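Local coordinates for Mgp-operon protein 3 (Mycoplasma pneumoniae, PDB 6RJ1) that probably works as a surface adhesin of this human pathogen, taking part in attachment to host cells, likely through sugar recognition, at residues Arg811-Asp817 / Arg895-Asn901. Numbering follows the deposited sequence.
Sequences RLNFNPD and RTGIEFN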
loop_
_atom_site.group_PDB
_atom_site.type_symbol
_atom_site.label_atom_id
_atom_site.label_comp_id
_atom_site.label_asym_id
_atom_site.label_seq_id
_atom_site.Cartn_x
_atom_site.Cartn_y
_atom_site.Cartn_z
ATOM N N ARG A 811 14.661 6.995 2.081
ATOM C CA ARG A 811 15.821 6.129 2.180
ATOM C C ARG A 811 15.719 5.298 3.452
ATOM O O ARG A 811 15.413 5.826 4.532
ATOM C CB ARG A 811 17.117 6.952 2.180
ATOM C CG ARG A 811 18.360 6.088 2.061
ATOM C CD ARG A 811 19.617 6.904 2.094
ATOM N NE ARG A 811 20.777 6.054 2.325
ATOM C CZ ARG A 811 22.022 6.499 2.422
ATOM N NH1 ARG A 811 22.283 7.796 2.312
ATOM N NH2 ARG A 811 23.019 5.652 2.621
ATOM N N LEU A 812 15.997 3.999 3.316
ATOM C CA LEU A 812 15.975 3.042 4.415
ATOM C C LEU A 812 17.382 2.529 4.659
ATOM O O LEU A 812 17.997 1.974 3.757
ATOM C CB LEU A 812 14.965 1.916 4.145
ATOM C CG LEU A 812 13.557 2.380 3.743
ATOM C CD1 LEU A 812 12.723 1.223 3.252
ATOM C CD2 LEU A 812 12.873 3.154 4.865
ATOM N N ASN A 813 17.910 2.786 5.859
ATOM C CA ASN A 813 19.280 2.451 6.249
ATOM C C ASN A 813 19.367 1.234 7.146
ATOM O O ASN A 813 18.531 1.047 8.033
ATOM C CB ASN A 813 19.971 3.663 6.878
ATOM C CG ASN A 813 19.793 4.916 6.061
ATOM O OD1 ASN A 813 20.345 5.057 4.965
ATOM N ND2 ASN A 813 18.990 5.842 6.564
ATOM N N PHE A 814 20.394 0.403 6.902
ATOM C CA PHE A 814 20.626 -0.849 7.623
ATOM C C PHE A 814 22.054 -0.968 8.139
ATOM O O PHE A 814 22.966 -0.350 7.586
ATOM C CB PHE A 814 20.289 -2.058 6.722
ATOM C CG PHE A 814 18.939 -2.001 6.042
ATOM C CD1 PHE A 814 17.794 -2.430 6.700
ATOM C CD2 PHE A 814 18.812 -1.507 4.752
ATOM C CE1 PHE A 814 16.545 -2.362 6.078
ATOM C CE2 PHE A 814 17.563 -1.438 4.133
ATOM C CZ PHE A 814 16.438 -1.863 4.801
ATOM N N ASN A 815 22.241 -1.774 9.201
ATOM C CA ASN A 815 23.543 -2.076 9.796
ATOM C C ASN A 815 24.100 -3.302 9.041
ATOM O O ASN A 815 23.531 -4.391 9.148
ATOM C CB ASN A 815 23.395 -2.366 11.296
ATOM C CG ASN A 815 24.697 -2.537 12.033
ATOM O OD1 ASN A 815 25.512 -3.417 11.733
ATOM N ND2 ASN A 815 24.911 -1.706 13.037
ATOM N N PRO A 816 25.171 -3.151 8.238
ATOM C CA PRO A 816 25.674 -4.309 7.472
ATOM C C PRO A 816 26.417 -5.375 8.290
ATOM O O PRO A 816 26.580 -6.505 7.816
ATOM C CB PRO A 816 26.563 -3.666 6.410
ATOM C CG PRO A 816 27.034 -2.398 7.029
ATOM C CD PRO A 816 25.953 -1.927 7.957
ATOM N N ASP A 817 26.865 -5.023 9.504
ATOM C CA ASP A 817 27.581 -5.943 10.390
ATOM C C ASP A 817 26.637 -6.925 11.100
ATOM O O ASP A 817 27.102 -7.972 11.565
ATOM C CB ASP A 817 28.427 -5.172 11.425
ATOM C CG ASP A 817 29.320 -4.085 10.856
ATOM O OD1 ASP A 817 29.975 -4.336 9.811
ATOM O OD2 ASP A 817 29.382 -2.990 11.464
ATOM N N ARG A 895 22.894 9.270 -2.804
ATOM C CA ARG A 895 23.079 9.297 -1.353
ATOM C C ARG A 895 23.569 10.672 -0.903
ATOM O O ARG A 895 24.345 11.315 -1.615
ATOM C CB ARG A 895 24.106 8.240 -0.928
ATOM C CG ARG A 895 23.596 6.820 -0.909
ATOM C CD ARG A 895 24.702 5.879 -0.479
ATOM N NE ARG A 895 24.214 4.518 -0.246
ATOM C CZ ARG A 895 24.071 3.594 -1.191
ATOM N NH1 ARG A 895 24.360 3.874 -2.453
ATOM N NH2 ARG A 895 23.624 2.385 -0.883
ATOM N N THR A 896 23.130 11.118 0.285
ATOM C CA THR A 896 23.544 12.384 0.914
ATOM C C THR A 896 23.771 12.157 2.411
ATOM O O THR A 896 23.159 11.262 2.998
ATOM C CB THR A 896 22.522 13.530 0.680
ATOM O OG1 THR A 896 21.243 13.177 1.202
ATOM C CG2 THR A 896 22.404 13.958 -0.785
ATOM N N GLY A 897 24.641 12.967 3.006
ATOM C CA GLY A 897 24.957 12.916 4.433
ATOM C C GLY A 897 26.093 11.986 4.810
ATOM O O GLY A 897 26.647 11.284 3.953
ATOM N N ILE A 898 26.441 11.981 6.113
ATOM C CA ILE A 898 27.494 11.145 6.705
ATOM C C ILE A 898 27.018 9.684 6.685
ATOM O O ILE A 898 25.856 9.409 6.994
ATOM C CB ILE A 898 27.875 11.614 8.148
ATOM C CG1 ILE A 898 27.979 13.177 8.285
ATOM C CG2 ILE A 898 29.139 10.915 8.682
ATOM C CD1 ILE A 898 29.008 13.957 7.374
ATOM N N GLU A 899 27.912 8.764 6.298
ATOM C CA GLU A 899 27.618 7.334 6.199
ATOM C C GLU A 899 28.175 6.544 7.392
ATOM O O GLU A 899 29.082 7.026 8.074
ATOM C CB GLU A 899 28.131 6.768 4.860
ATOM C CG GLU A 899 27.557 7.453 3.623
ATOM C CD GLU A 899 26.069 7.285 3.367
ATOM O OE1 GLU A 899 25.570 6.142 3.486
ATOM O OE2 GLU A 899 25.407 8.293 3.025
ATOM N N PHE A 900 27.614 5.341 7.651
ATOM C CA PHE A 900 28.016 4.447 8.743
ATOM C C PHE A 900 29.445 3.938 8.525
ATOM O O PHE A 900 29.764 3.447 7.438
ATOM C CB PHE A 900 27.009 3.291 8.884
ATOM C CG PHE A 900 27.108 2.452 10.141
ATOM C CD1 PHE A 900 27.061 3.044 11.401
ATOM C CD2 PHE A 900 27.170 1.065 10.067
ATOM C CE1 PHE A 900 27.140 2.268 12.561
ATOM C CE2 PHE A 900 27.236 0.289 11.228
ATOM C CZ PHE A 900 27.220 0.896 12.467
ATOM N N ASN A 901 30.313 4.103 9.545
ATOM C CA ASN A 901 31.741 3.744 9.526
ATOM C C ASN A 901 32.504 4.433 8.375
ATOM O O ASN A 901 33.439 3.842 7.826
ATOM C CB ASN A 901 31.989 2.212 9.525
ATOM C CG ASN A 901 30.959 1.337 10.195
ATOM O OD1 ASN A 901 30.411 0.421 9.573
ATOM N ND2 ASN A 901 30.685 1.566 11.467
#
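R811 swings CG away from its own backbone N (chi1 -171°) and runs out fully stretched to E899, whose side chain folds at its second torsion (-66°). The two flat groups lie nearly coplanar, 7° apart, in an end-on bidentate salt bridge: R811 NH2 bonds E899 OE1 at 2.7 Å and R811 NH1 bonds E899 OE2 at 3.2 Å, each oxygen using its syn lone pair. Two grips fix the rotation of the guanidinium, and A914 O and S800 OG hold NH1 and NH2 further. R895 crosses at about a right angle, its CG 3.4 Å above one face of the R811 guanidinium, while R895 NH1 hydrogen-bonds Y856 OH. Strands 808-815 and 888-896 belong to two successive antiparallel sheets, consistent with neighbouring blades of a beta-propeller, so the ion pair probably ties one blade to the loop leaving the next. F900 presents a ring edge to P816, CD2 lying 3.9 Å from P816 CD. N815 ND2 approaches the same ring obliquely, 3.5 Å from F900 CZ, and N901 ND2 sits over the centre of one ring face. D817 OD2 comes obliquely to within 3.9 Å of F900 CE2, while D817 OD1 accepts a hydrogen bond from K796 N.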